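Local atomic coordinates of germination-specific N-acetylmuramoyl-L-alanine amidase, Autolysin (Clostridioides difficile, PDB entry 7RAG), a protein that probably cleaves the amide bond between N-acetylmuramic acid and L-alanine in peptidoglycan as a zinc-dependent amidase, and is bound here to the GerS lipoprotein. Residues 17-22 against 102-107; 92-97 against 161-166; 123-128 against 155-160; 144-149 against 198-203. All coordinates share one frame; numbering follows the deposited sequence.

Interaction 1 (17-22 against 102-107); sequences KTIILD and ANMFVS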
# COMPACT_ATOMS: atom_id res chain seq x y z
N LYS B 17 -1.70 -23.87 -2.47
CA LYS B 17 -1.85 -24.45 -3.78
C LYS B 17 -0.78 -25.51 -4.01
O LYS B 17 0.29 -25.49 -3.38
CB LYS B 17 -1.76 -23.36 -4.84
CG LYS B 17 -2.92 -22.42 -4.78
CD LYS B 17 -4.21 -23.17 -5.09
CE LYS B 17 -5.24 -22.27 -5.75
NZ LYS B 17 -6.22 -23.05 -6.59
N THR B 18 -1.11 -26.47 -4.87
CA THR B 18 -0.17 -27.46 -5.35
C THR B 18 -0.08 -27.29 -6.86
O THR B 18 -1.10 -27.28 -7.55
CB THR B 18 -0.60 -28.87 -4.96
OG1 THR B 18 -0.67 -28.95 -3.53
CG2 THR B 18 0.43 -29.91 -5.43
N ILE B 19 1.15 -27.12 -7.36
CA ILE B 19 1.43 -26.69 -8.72
C ILE B 19 2.35 -27.71 -9.38
O ILE B 19 3.38 -28.08 -8.81
CB ILE B 19 2.06 -25.29 -8.73
CG1 ILE B 19 1.16 -24.34 -7.96
CG2 ILE B 19 2.26 -24.80 -10.14
CD1 ILE B 19 1.31 -22.91 -8.34
N ILE B 20 1.99 -28.15 -10.58
CA ILE B 20 2.85 -29.04 -11.36
C ILE B 20 3.70 -28.18 -12.27
O ILE B 20 3.17 -27.41 -13.08
CB ILE B 20 2.05 -30.06 -12.19
CG1 ILE B 20 1.16 -30.91 -11.29
CG2 ILE B 20 3.00 -30.98 -12.92
CD1 ILE B 20 -0.12 -31.43 -12.02
N LEU B 21 5.03 -28.31 -12.12
CA LEU B 21 6.01 -27.74 -13.03
C LEU B 21 6.68 -28.84 -13.85
O LEU B 21 7.22 -29.80 -13.29
CB LEU B 21 7.08 -26.95 -12.27
CG LEU B 21 6.56 -25.93 -11.26
CD1 LEU B 21 7.77 -25.23 -10.59
CD2 LEU B 21 5.57 -24.91 -11.86
N ASP B 22 6.65 -28.68 -15.18
CA ASP B 22 7.12 -29.66 -16.16
C ASP B 22 8.22 -29.01 -16.98
O ASP B 22 7.95 -28.16 -17.84
CB ASP B 22 5.96 -30.13 -17.04
CG ASP B 22 6.42 -30.97 -18.26
OD1 ASP B 22 7.05 -32.04 -18.06
OD2 ASP B 22 6.10 -30.58 -19.43
N ALA B 102 -3.48 -31.82 -8.14
CA ALA B 102 -2.89 -30.50 -8.14
C ALA B 102 -3.94 -29.44 -8.49
O ALA B 102 -5.05 -29.74 -8.95
CB ALA B 102 -1.71 -30.45 -9.11
N ASN B 103 -3.57 -28.18 -8.27
CA ASN B 103 -4.42 -27.07 -8.64
C ASN B 103 -4.06 -26.49 -10.00
O ASN B 103 -4.88 -25.80 -10.60
CB ASN B 103 -4.36 -25.98 -7.57
CG ASN B 103 -4.73 -26.50 -6.20
OD1 ASN B 103 -3.87 -26.85 -5.39
ND2 ASN B 103 -6.02 -26.60 -5.93
N MSE B 104 -2.87 -26.78 -10.52
CA MSE B 104 -2.39 -26.07 -11.70
C MSE B 104 -1.21 -26.79 -12.33
O MSE B 104 -0.46 -27.46 -11.64
CB MSE B 104 -2.01 -24.64 -11.31
CG MSE B 104 -1.39 -23.83 -12.41
SE MSE B 104 -0.74 -22.14 -11.68
CE MSE B 104 -2.45 -21.33 -11.04
N PHE B 105 -1.07 -26.66 -13.64
CA PHE B 105 -0.00 -27.30 -14.38
C PHE B 105 0.69 -26.27 -15.26
O PHE B 105 0.03 -25.61 -16.07
CB PHE B 105 -0.55 -28.43 -15.25
CG PHE B 105 0.46 -28.99 -16.21
CD1 PHE B 105 1.47 -29.83 -15.76
CD2 PHE B 105 0.41 -28.67 -17.56
CE1 PHE B 105 2.41 -30.34 -16.65
CE2 PHE B 105 1.35 -29.18 -18.45
CZ PHE B 105 2.34 -30.01 -17.99
N VAL B 106 2.01 -26.16 -15.11
CA VAL B 106 2.81 -25.23 -15.91
C VAL B 106 3.96 -26.00 -16.55
O VAL B 106 4.75 -26.66 -15.86
CB VAL B 106 3.37 -24.05 -15.08
CG1 VAL B 106 4.23 -23.17 -15.96
CG2 VAL B 106 2.24 -23.24 -14.47
N SER B 107 4.05 -25.90 -17.87
CA SER B 107 5.07 -26.55 -18.67
C SER B 107 6.02 -25.48 -19.21
O SER B 107 5.56 -24.46 -19.71
CB SER B 107 4.43 -27.33 -19.80
OG SER B 107 5.41 -28.04 -20.52
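Ile20 and Phe105 meet at the apolar centre, paired across two parallel neighbours in the middle of the mixed sheet. Branch CG2 of Ile20 lies in the plane of the Phe105 ring, at its edge, 3.4 Å from Phe105 CD1. The other branch, CG1, stands anti to the carbonyl carbon of Ile20 (chi1 -58°) and is thereby turned back along the strand, where CD1 of Ile20 packs against Ala102 CB. On the other face of the sheet from Ile20 and Phe105, Ile19 CD1 touches the selenium of Met104, a selenomethionine, and Leu21 CD2 reaches Val106 CB; in both pairs the side chains run alongside each other and point the same way. The strand segments approach to 4.6 Å with 20° between their directions. Their main-chain bonds include a nearly straight one from Ile20 N to Met104 O (2.8 Å, 177° at the hydrogen).

Polar groups close the two ends. Asn103 binds both Thr18 N, through side-chain OD1 (2.8 Å, on a lone pair), and Thr18 O, through its main-chain N. At the far end Ser107 OG, next to the zinc ligand His109, donates to the anti side of Asp22 OD2 at 2.8 Å; Asp22 OD1 is held by Thr66 and Arg93.

Strand 62-65 hydrogen-bonds beyond 18-23, and 171-178 flanks 104-111. Helix 191-211 packs on Ile19 and Met104, helix 41-58 on Leu21.

Interaction 2 (92-97 against 161-166); sequences NRKEII and IYLLKD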
# COMPACT_ATOMS: atom_id res chain seq x y z
N ASN B 92 3.82 -40.76 -19.16
CA ASN B 92 4.14 -40.75 -17.74
C ASN B 92 3.90 -39.37 -17.12
O ASN B 92 3.34 -39.26 -16.02
CB ASN B 92 5.57 -41.22 -17.54
CG ASN B 92 5.71 -42.73 -17.71
OD1 ASN B 92 4.91 -43.50 -17.19
ND2 ASN B 92 6.72 -43.17 -18.46
N ARG B 93 4.32 -38.30 -17.82
CA ARG B 93 3.98 -36.95 -17.39
C ARG B 93 2.47 -36.75 -17.29
O ARG B 93 1.96 -36.13 -16.34
CB ARG B 93 4.60 -35.95 -18.35
CG ARG B 93 6.07 -36.20 -18.55
CD ARG B 93 6.81 -35.05 -19.18
NE ARG B 93 8.22 -35.40 -19.25
CZ ARG B 93 9.24 -34.54 -19.30
NH1 ARG B 93 9.04 -33.23 -19.28
NH2 ARG B 93 10.48 -35.00 -19.37
N LYS B 94 1.72 -37.29 -18.26
CA LYS B 94 0.27 -37.18 -18.18
C LYS B 94 -0.27 -37.85 -16.93
O LYS B 94 -1.22 -37.34 -16.31
CB LYS B 94 -0.38 -37.78 -19.43
CG LYS B 94 -1.82 -37.31 -19.63
CD LYS B 94 -1.82 -35.82 -19.98
CE LYS B 94 -3.22 -35.27 -20.06
NZ LYS B 94 -3.20 -33.87 -20.54
N GLU B 95 0.28 -39.00 -16.55
CA GLU B 95 -0.22 -39.69 -15.37
C GLU B 95 0.11 -38.91 -14.10
O GLU B 95 -0.68 -38.89 -13.14
CB GLU B 95 0.33 -41.11 -15.28
N ILE B 96 1.27 -38.26 -14.08
CA ILE B 96 1.60 -37.39 -12.95
C ILE B 96 0.57 -36.28 -12.83
O ILE B 96 0.13 -35.95 -11.73
CB ILE B 96 3.02 -36.84 -13.09
CG1 ILE B 96 4.02 -37.98 -12.94
CG2 ILE B 96 3.28 -35.73 -12.07
CD1 ILE B 96 5.43 -37.58 -13.21
N ILE B 97 0.13 -35.73 -13.97
CA ILE B 97 -0.93 -34.72 -13.93
C ILE B 97 -2.23 -35.33 -13.42
O ILE B 97 -2.91 -34.75 -12.57
CB ILE B 97 -1.13 -34.07 -15.31
CG1 ILE B 97 0.15 -33.39 -15.80
CG2 ILE B 97 -2.24 -33.03 -15.26
CD1 ILE B 97 -0.00 -32.80 -17.18
N ILE B 161 -1.04 -29.88 -28.05
CA ILE B 161 -0.15 -30.20 -26.93
C ILE B 161 -0.88 -31.19 -26.04
O ILE B 161 -1.77 -30.81 -25.28
CB ILE B 161 0.25 -28.96 -26.13
CG1 ILE B 161 0.72 -27.81 -27.03
CG2 ILE B 161 1.31 -29.36 -25.13
CD1 ILE B 161 2.10 -27.96 -27.58
N TYR B 162 -0.45 -32.45 -26.09
CA TYR B 162 -1.08 -33.50 -25.29
C TYR B 162 -1.17 -33.13 -23.82
O TYR B 162 -2.23 -33.25 -23.20
CB TYR B 162 -0.30 -34.81 -25.46
CG TYR B 162 -0.84 -35.96 -24.65
CD1 TYR B 162 -2.17 -36.31 -24.73
CD2 TYR B 162 -0.03 -36.68 -23.81
CE1 TYR B 162 -2.68 -37.36 -23.99
CE2 TYR B 162 -0.52 -37.73 -23.05
CZ TYR B 162 -1.85 -38.07 -23.15
OH TYR B 162 -2.36 -39.12 -22.41
N LEU B 163 -0.07 -32.66 -23.24
CA LEU B 163 -0.09 -32.41 -21.81
C LEU B 163 -1.04 -31.29 -21.39
O LEU B 163 -1.34 -31.19 -20.21
CB LEU B 163 1.32 -32.10 -21.30
CG LEU B 163 2.34 -33.24 -21.49
CD1 LEU B 163 3.67 -32.84 -20.91
CD2 LEU B 163 1.86 -34.52 -20.85
N LEU B 164 -1.54 -30.47 -22.31
CA LEU B 164 -2.53 -29.47 -21.93
C LEU B 164 -3.98 -29.91 -22.17
O LEU B 164 -4.89 -29.23 -21.67
CB LEU B 164 -2.30 -28.16 -22.68
CG LEU B 164 -0.95 -27.49 -22.58
CD1 LEU B 164 -0.92 -26.31 -23.52
CD2 LEU B 164 -0.69 -27.06 -21.16
N LYS B 165 -4.21 -31.00 -22.91
CA LYS B 165 -5.57 -31.43 -23.19
C LYS B 165 -6.22 -32.03 -21.95
O LYS B 165 -5.62 -32.86 -21.26
CB LYS B 165 -5.58 -32.47 -24.31
CG LYS B 165 -4.90 -32.08 -25.59
CD LYS B 165 -5.27 -33.07 -26.72
CE LYS B 165 -4.31 -32.96 -27.92
NZ LYS B 165 -4.41 -34.06 -28.94
N ASP B 166 -7.45 -31.59 -21.65
CA ASP B 166 -8.39 -32.29 -20.77
C ASP B 166 -7.81 -32.60 -19.39
O ASP B 166 -7.87 -33.73 -18.91
CB ASP B 166 -8.88 -33.56 -21.45
CG ASP B 166 -9.63 -33.28 -22.72
OD1 ASP B 166 -10.45 -32.33 -22.72
OD2 ASP B 166 -9.40 -34.00 -23.71
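The Tyr162 ring has the aliphatic chain of Lys94 across one face: Lys94 CD sits 3.8 Å above the ring plane, offset toward the rim, and Lys94 CG comes within 3.4 Å of Tyr162 OH. The two side chains cross at a slant. Farther along, Lys94 NZ is 5.0 Å from the ring centroid and 10° off its normal, a cation-pi geometry added to the CH-pi contact of CD.

A bend at chi2 of Lys94 (68°), with the rest of the chain extended, carries the ammonium past the ring to the carbonyls of the 3-10 turn 162-164 and its exit. Lys165 O accepts from Lys94 NZ at 2.7 Å, in the carbonyl plane, and Tyr162 O at 2.9 Å from a donor tilted 20° out of its plane; the bond to Leu163 O is weak. Tyr162 O also accepts from Lys165 N, on the opposite face of its plane. Asn167 OD1 is a further partner of Lys94 NZ, and Asn167 ND2 binds Leu163 O.

Beneath this polar grip, Leu163 CD2 packs on Arg93 CB at 4.0 Å, and Ile97 CD1 approaches Leu163 O. Arg93 sends its guanidinium away, to Asp22 and the backbone of Ala23 and His25, the last a zinc ligand.

A helix lysine gathering main-chain oxygens of a 3-10 turn and the residue after it thus ties helix 82-99 to the loop before strand 171-178, close to the amidase zinc site.

Interaction 3 (123-128 against 155-160); sequences TFYPKD and VKPRDD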
# COMPACT_ATOMS: atom_id res chain seq x y z
N THR B 123 3.23 -17.48 -24.33
CA THR B 123 2.43 -18.40 -23.53
C THR B 123 1.30 -18.99 -24.36
O THR B 123 0.78 -18.37 -25.29
CB THR B 123 1.87 -17.70 -22.30
OG1 THR B 123 2.85 -16.78 -21.82
CG2 THR B 123 1.58 -18.69 -21.19
N PHE B 124 0.94 -20.23 -24.04
CA PHE B 124 -0.15 -20.93 -24.70
C PHE B 124 -1.04 -21.55 -23.63
O PHE B 124 -0.60 -21.83 -22.51
CB PHE B 124 0.35 -22.04 -25.64
CG PHE B 124 1.42 -21.63 -26.60
CD1 PHE B 124 1.10 -21.21 -27.88
CD2 PHE B 124 2.75 -21.69 -26.25
CE1 PHE B 124 2.09 -20.85 -28.78
CE2 PHE B 124 3.74 -21.33 -27.14
CZ PHE B 124 3.41 -20.92 -28.40
N TYR B 125 -2.28 -21.78 -24.02
CA TYR B 125 -3.30 -22.39 -23.18
C TYR B 125 -4.10 -23.35 -24.06
O TYR B 125 -4.20 -23.13 -25.27
CB TYR B 125 -4.24 -21.34 -22.57
CG TYR B 125 -5.10 -20.62 -23.60
CD1 TYR B 125 -6.40 -21.05 -23.87
CD2 TYR B 125 -4.61 -19.51 -24.30
CE1 TYR B 125 -7.17 -20.41 -24.80
CE2 TYR B 125 -5.38 -18.86 -25.23
CZ TYR B 125 -6.67 -19.32 -25.48
OH TYR B 125 -7.45 -18.67 -26.39
N PRO B 126 -4.67 -24.40 -23.48
CA PRO B 126 -5.44 -25.35 -24.29
C PRO B 126 -6.71 -24.70 -24.80
O PRO B 126 -7.44 -24.06 -24.03
CB PRO B 126 -5.74 -26.49 -23.31
CG PRO B 126 -5.78 -25.81 -21.98
CD PRO B 126 -4.77 -24.71 -22.04
N LYS B 127 -7.00 -24.90 -26.09
CA LYS B 127 -8.14 -24.25 -26.73
C LYS B 127 -9.40 -24.38 -25.87
O LYS B 127 -9.64 -25.42 -25.25
CB LYS B 127 -8.38 -24.86 -28.11
CG LYS B 127 -9.48 -24.16 -28.91
CD LYS B 127 -9.69 -24.79 -30.30
CE LYS B 127 -10.60 -26.03 -30.26
NZ LYS B 127 -11.74 -25.93 -31.23
N ASP B 128 -10.16 -23.27 -25.76
CA ASP B 128 -11.49 -23.23 -25.16
C ASP B 128 -11.52 -23.57 -23.67
O ASP B 128 -12.56 -24.03 -23.17
CB ASP B 128 -12.47 -24.16 -25.88
CG ASP B 128 -12.77 -23.71 -27.28
OD1 ASP B 128 -12.77 -22.48 -27.52
OD2 ASP B 128 -13.04 -24.58 -28.14
N VAL B 155 -1.33 -14.23 -25.89
CA VAL B 155 -1.50 -15.65 -25.62
C VAL B 155 -2.22 -16.29 -26.79
O VAL B 155 -3.08 -15.67 -27.43
CB VAL B 155 -2.26 -15.88 -24.30
CG1 VAL B 155 -1.58 -15.15 -23.16
CG2 VAL B 155 -3.69 -15.43 -24.42
N LYS B 156 -1.82 -17.51 -27.13
CA LYS B 156 -2.39 -18.22 -28.26
C LYS B 156 -2.97 -19.54 -27.79
O LYS B 156 -2.38 -20.19 -26.91
CB LYS B 156 -1.34 -18.49 -29.35
CG LYS B 156 -0.69 -17.25 -29.95
CD LYS B 156 -1.70 -16.41 -30.69
CE LYS B 156 -1.09 -15.08 -31.14
NZ LYS B 156 -2.08 -13.95 -31.13
N PRO B 157 -4.12 -19.96 -28.32
CA PRO B 157 -4.63 -21.30 -28.02
C PRO B 157 -3.86 -22.38 -28.78
O PRO B 157 -3.31 -22.14 -29.85
CB PRO B 157 -6.08 -21.23 -28.49
CG PRO B 157 -6.03 -20.25 -29.58
CD PRO B 157 -5.07 -19.20 -29.14
N ARG B 158 -3.85 -23.57 -28.20
CA ARG B 158 -3.31 -24.76 -28.85
C ARG B 158 -4.29 -25.89 -28.64
O ARG B 158 -5.07 -25.89 -27.68
CB ARG B 158 -1.92 -25.14 -28.30
CG ARG B 158 -0.85 -24.07 -28.48
CD ARG B 158 -0.45 -23.90 -29.94
NE ARG B 158 0.26 -25.07 -30.47
CZ ARG B 158 1.55 -25.32 -30.25
NH1 ARG B 158 2.26 -24.48 -29.51
NH2 ARG B 158 2.13 -26.40 -30.76
N ASP B 159 -4.27 -26.85 -29.55
CA ASP B 159 -5.06 -28.05 -29.38
C ASP B 159 -4.25 -29.28 -29.74
O ASP B 159 -4.82 -30.37 -29.89
CB ASP B 159 -6.31 -28.00 -30.24
CG ASP B 159 -5.99 -27.72 -31.69
OD1 ASP B 159 -4.79 -27.46 -31.98
OD2 ASP B 159 -6.92 -27.75 -32.53
N ASP B 160 -2.93 -29.14 -29.90
CA ASP B 160 -2.02 -30.21 -30.28
C ASP B 160 -0.96 -30.50 -29.22
O ASP B 160 -0.04 -31.29 -29.48
CB ASP B 160 -1.33 -29.86 -31.61
CG ASP B 160 -0.47 -28.61 -31.52
OD1 ASP B 160 -0.67 -27.79 -30.58
OD2 ASP B 160 0.43 -28.43 -32.37
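Strands 123-126 and 156-158 run parallel but strongly twisted, their segment axes 4.6 Å apart at closest and 45° between directions, with main-chain bonds from Lys156 N to Thr123 O, Arg158 N to Tyr125 O and Lys127 N to Arg158 O, and a weak one from Tyr125 N to Lys156 O. They are the two strands of a beta-alpha-beta unit whose crossover is helix 130-147; strand 156-158 lies outermost in the sheet within this chain.

Tyr125 and Pro157 form one side-chain pair, lying side by side and pointing the same way. The tyrosine ring has Pro157 CA over one face, 3.7 Å above the plane, a CH-pi contact, and Pro157 CB touches Tyr125 OH at 3.6 Å. This reach depends on the first torsion, which sets Tyr125 CG between its own backbone N and carbonyl carbon and brings the ring back over the neighbouring strand. Val155 CG2 adds an apolar touch at Tyr125 CE2, 3.9 Å away. Beyond the strand, Lys133 of the crossover helix packs on the same tyrosine.

Phe124 points to the other side of the sheet, where it touches Leu173 and Glu175 of strand 171-178 and receives Arg158. The arginine bends at chi2 and chi3, so its CG lies against Phe124 CD1 (3.5 Å) and its guanidinium comes over the phenyl face in a cation-pi contact, the two planes 78° apart. Asp160 forms a salt bridge with the NE/NH2 edge of the guanidinium: Arg158 NH2 donates to the syn side of Asp160 OD2 at 3.1 Å, almost straight at 177° and within the guanidinium plane.

Interaction 4 (144-149 against 198-203); sequences KRVVDK and AWAIYI. With EDO (1,2-ethanediol), chain D.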
# COMPACT_ATOMS: atom_id res chain seq x y z
N LYS B 144 5.99 -9.79 -20.28
CA LYS B 144 6.19 -8.49 -20.91
C LYS B 144 6.77 -7.47 -19.92
O LYS B 144 7.80 -6.85 -20.19
CB LYS B 144 4.88 -7.97 -21.49
CG LYS B 144 5.02 -6.70 -22.32
CD LYS B 144 3.67 -6.04 -22.60
CE LYS B 144 3.84 -4.65 -23.24
NZ LYS B 144 2.63 -3.75 -23.15
N ARG B 145 6.11 -7.29 -18.77
CA ARG B 145 6.49 -6.18 -17.90
C ARG B 145 7.86 -6.38 -17.28
O ARG B 145 8.63 -5.43 -17.16
CB ARG B 145 5.45 -5.98 -16.79
CG ARG B 145 5.83 -4.88 -15.80
CD ARG B 145 4.89 -4.86 -14.58
NE ARG B 145 4.91 -6.11 -13.82
CZ ARG B 145 5.77 -6.38 -12.84
NH1 ARG B 145 6.67 -5.49 -12.47
NH2 ARG B 145 5.72 -7.54 -12.20
N VAL B 146 8.17 -7.61 -16.88
CA VAL B 146 9.39 -7.91 -16.15
C VAL B 146 10.55 -8.19 -17.10
O VAL B 146 11.66 -7.70 -16.89
CB VAL B 146 9.14 -9.10 -15.20
CG1 VAL B 146 10.42 -9.51 -14.53
CG2 VAL B 146 8.08 -8.74 -14.18
N VAL B 147 10.33 -8.98 -18.15
CA VAL B 147 11.45 -9.47 -18.93
C VAL B 147 11.76 -8.56 -20.12
O VAL B 147 12.92 -8.30 -20.43
CB VAL B 147 11.17 -10.91 -19.38
CG1 VAL B 147 12.12 -11.32 -20.49
CG2 VAL B 147 11.26 -11.86 -18.19
N ASP B 148 10.74 -8.10 -20.83
CA ASP B 148 11.00 -7.38 -22.08
C ASP B 148 9.75 -6.57 -22.43
O ASP B 148 8.77 -7.13 -22.93
CB ASP B 148 11.35 -8.38 -23.16
CG ASP B 148 11.56 -7.74 -24.50
OD1 ASP B 148 11.76 -6.51 -24.55
OD2 ASP B 148 11.54 -8.49 -25.51
N LYS B 149 9.81 -5.25 -22.19
CA LYS B 149 8.65 -4.43 -22.51
C LYS B 149 8.41 -4.34 -24.01
O LYS B 149 7.32 -3.97 -24.43
CB LYS B 149 8.81 -3.04 -21.91
CG LYS B 149 8.69 -3.03 -20.41
CD LYS B 149 8.92 -1.63 -19.85
CE LYS B 149 8.83 -1.66 -18.33
NZ LYS B 149 7.57 -2.31 -17.91
N ALA B 198 11.74 -16.80 -14.29
CA ALA B 198 11.03 -17.49 -13.23
C ALA B 198 10.24 -16.50 -12.39
O ALA B 198 9.08 -16.76 -12.06
CB ALA B 198 12.01 -18.29 -12.37
N TRP B 199 10.84 -15.36 -12.07
CA TRP B 199 10.15 -14.32 -11.34
C TRP B 199 8.89 -13.85 -12.07
O TRP B 199 7.82 -13.71 -11.47
CB TRP B 199 11.08 -13.14 -11.10
CG TRP B 199 10.41 -12.06 -10.38
CD1 TRP B 199 9.93 -10.90 -10.90
CD2 TRP B 199 10.07 -12.06 -9.00
NE1 TRP B 199 9.33 -10.16 -9.92
CE2 TRP B 199 9.40 -10.85 -8.74
CE3 TRP B 199 10.28 -12.95 -7.94
CZ2 TRP B 199 8.94 -10.52 -7.48
CZ3 TRP B 199 9.82 -12.62 -6.69
CH2 TRP B 199 9.16 -11.42 -6.46
N ALA B 200 9.00 -13.62 -13.38
CA ALA B 200 7.82 -13.19 -14.13
C ALA B 200 6.71 -14.24 -14.07
O ALA B 200 5.54 -13.92 -13.82
CB ALA B 200 8.20 -12.89 -15.58
N ILE B 201 7.06 -15.52 -14.25
CA ILE B 201 6.04 -16.57 -14.23
C ILE B 201 5.41 -16.67 -12.85
O ILE B 201 4.19 -16.83 -12.70
CB ILE B 201 6.63 -17.92 -14.67
CG1 ILE B 201 7.38 -17.79 -16.00
CG2 ILE B 201 5.48 -18.94 -14.76
CD1 ILE B 201 7.96 -19.09 -16.53
N TYR B 202 6.24 -16.59 -11.81
CA TYR B 202 5.76 -16.68 -10.44
C TYR B 202 4.80 -15.55 -10.13
O TYR B 202 3.73 -15.78 -9.54
CB TYR B 202 6.96 -16.68 -9.50
CG TYR B 202 6.69 -16.33 -8.06
CD1 TYR B 202 6.01 -17.21 -7.21
CD2 TYR B 202 7.15 -15.13 -7.53
CE1 TYR B 202 5.78 -16.89 -5.88
CE2 TYR B 202 6.92 -14.79 -6.21
CZ TYR B 202 6.24 -15.68 -5.39
OH TYR B 202 6.03 -15.33 -4.08
N ILE B 203 5.13 -14.33 -10.56
CA ILE B 203 4.23 -13.21 -10.33
C ILE B 203 2.94 -13.41 -11.11
O ILE B 203 1.85 -13.12 -10.61
CB ILE B 203 4.92 -11.88 -10.66
CG1 ILE B 203 5.98 -11.57 -9.60
CG2 ILE B 203 3.94 -10.74 -10.71
CD1 ILE B 203 5.44 -11.65 -8.18
C1 EDO D . 10.33 -15.72 -1.87
O1 EDO D . 9.44 -14.99 -0.99
C2 EDO D . 9.75 -15.67 -3.26
O2 EDO D . 8.68 -14.70 -3.20
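Two helices on one flank of the amidase sheet, 130-147 and 191-211, touch here and together form part of the surface that binds the lipoprotein. The small side chain of Ala200 faces the first helix: its CB meets Val146 CB at 3.9 Å and Val147 CG2 at 4.2 Å, consistent with the close 5.9 Å between Val146 CA and Ala200 CA. From Val146, CG1 extends anti to the backbone N (chi1 175°) and meets the Trp199 indole at its edge, in the ring plane, 3.9 Å from CD1; the two side chains cross at about a right angle. No hydrogen bond joins the segments.

Arg145 bends at chi3 and presents the edge of its guanidinium to Ile203, with NH2 4.0 Å from Ile203 CG2. The polar ends look elsewhere: Arg145 NH2 pairs with Glu142, while Asp85 of the lipoprotein chain accepts from Trp199 NE1 and forms a salt bridge with Arg145 NH1. Tyr202 OH, bonded to Ser59, also hydrogen-bonds O2 of a 1,2-ethanediol molecule at 2.9 Å.

This is helix-helix packing in the layer on one side of the alpha/beta sheet, with Arg145 and Trp199 at its border bound to the lipoprotein chain.

Overall arrangement
Interaction 1 is the buried core, pairing central strands by regular main-chain bonds with apolar residues on both sheet faces; interaction 3 repeats parallel pairing at the outer strand, where the twist is greater and the side chains more exposed. Both belong to one sheet, yet their nearest atoms stay about 7 Å apart. Interaction 2, partly buried, uses a lysine and carbonyls instead of strand pairing. It touches interaction 1 through the Asp22-Arg93 salt bridge and Ile97 on Phe105, and interaction 3 through Leu164 on Pro126. Interaction 4, mostly apolar and without a hydrogen bond between its segments, lies across the chain's centre from interaction 2, about 25 Å between centres; its helix 130-147 connects the strands of interaction 3.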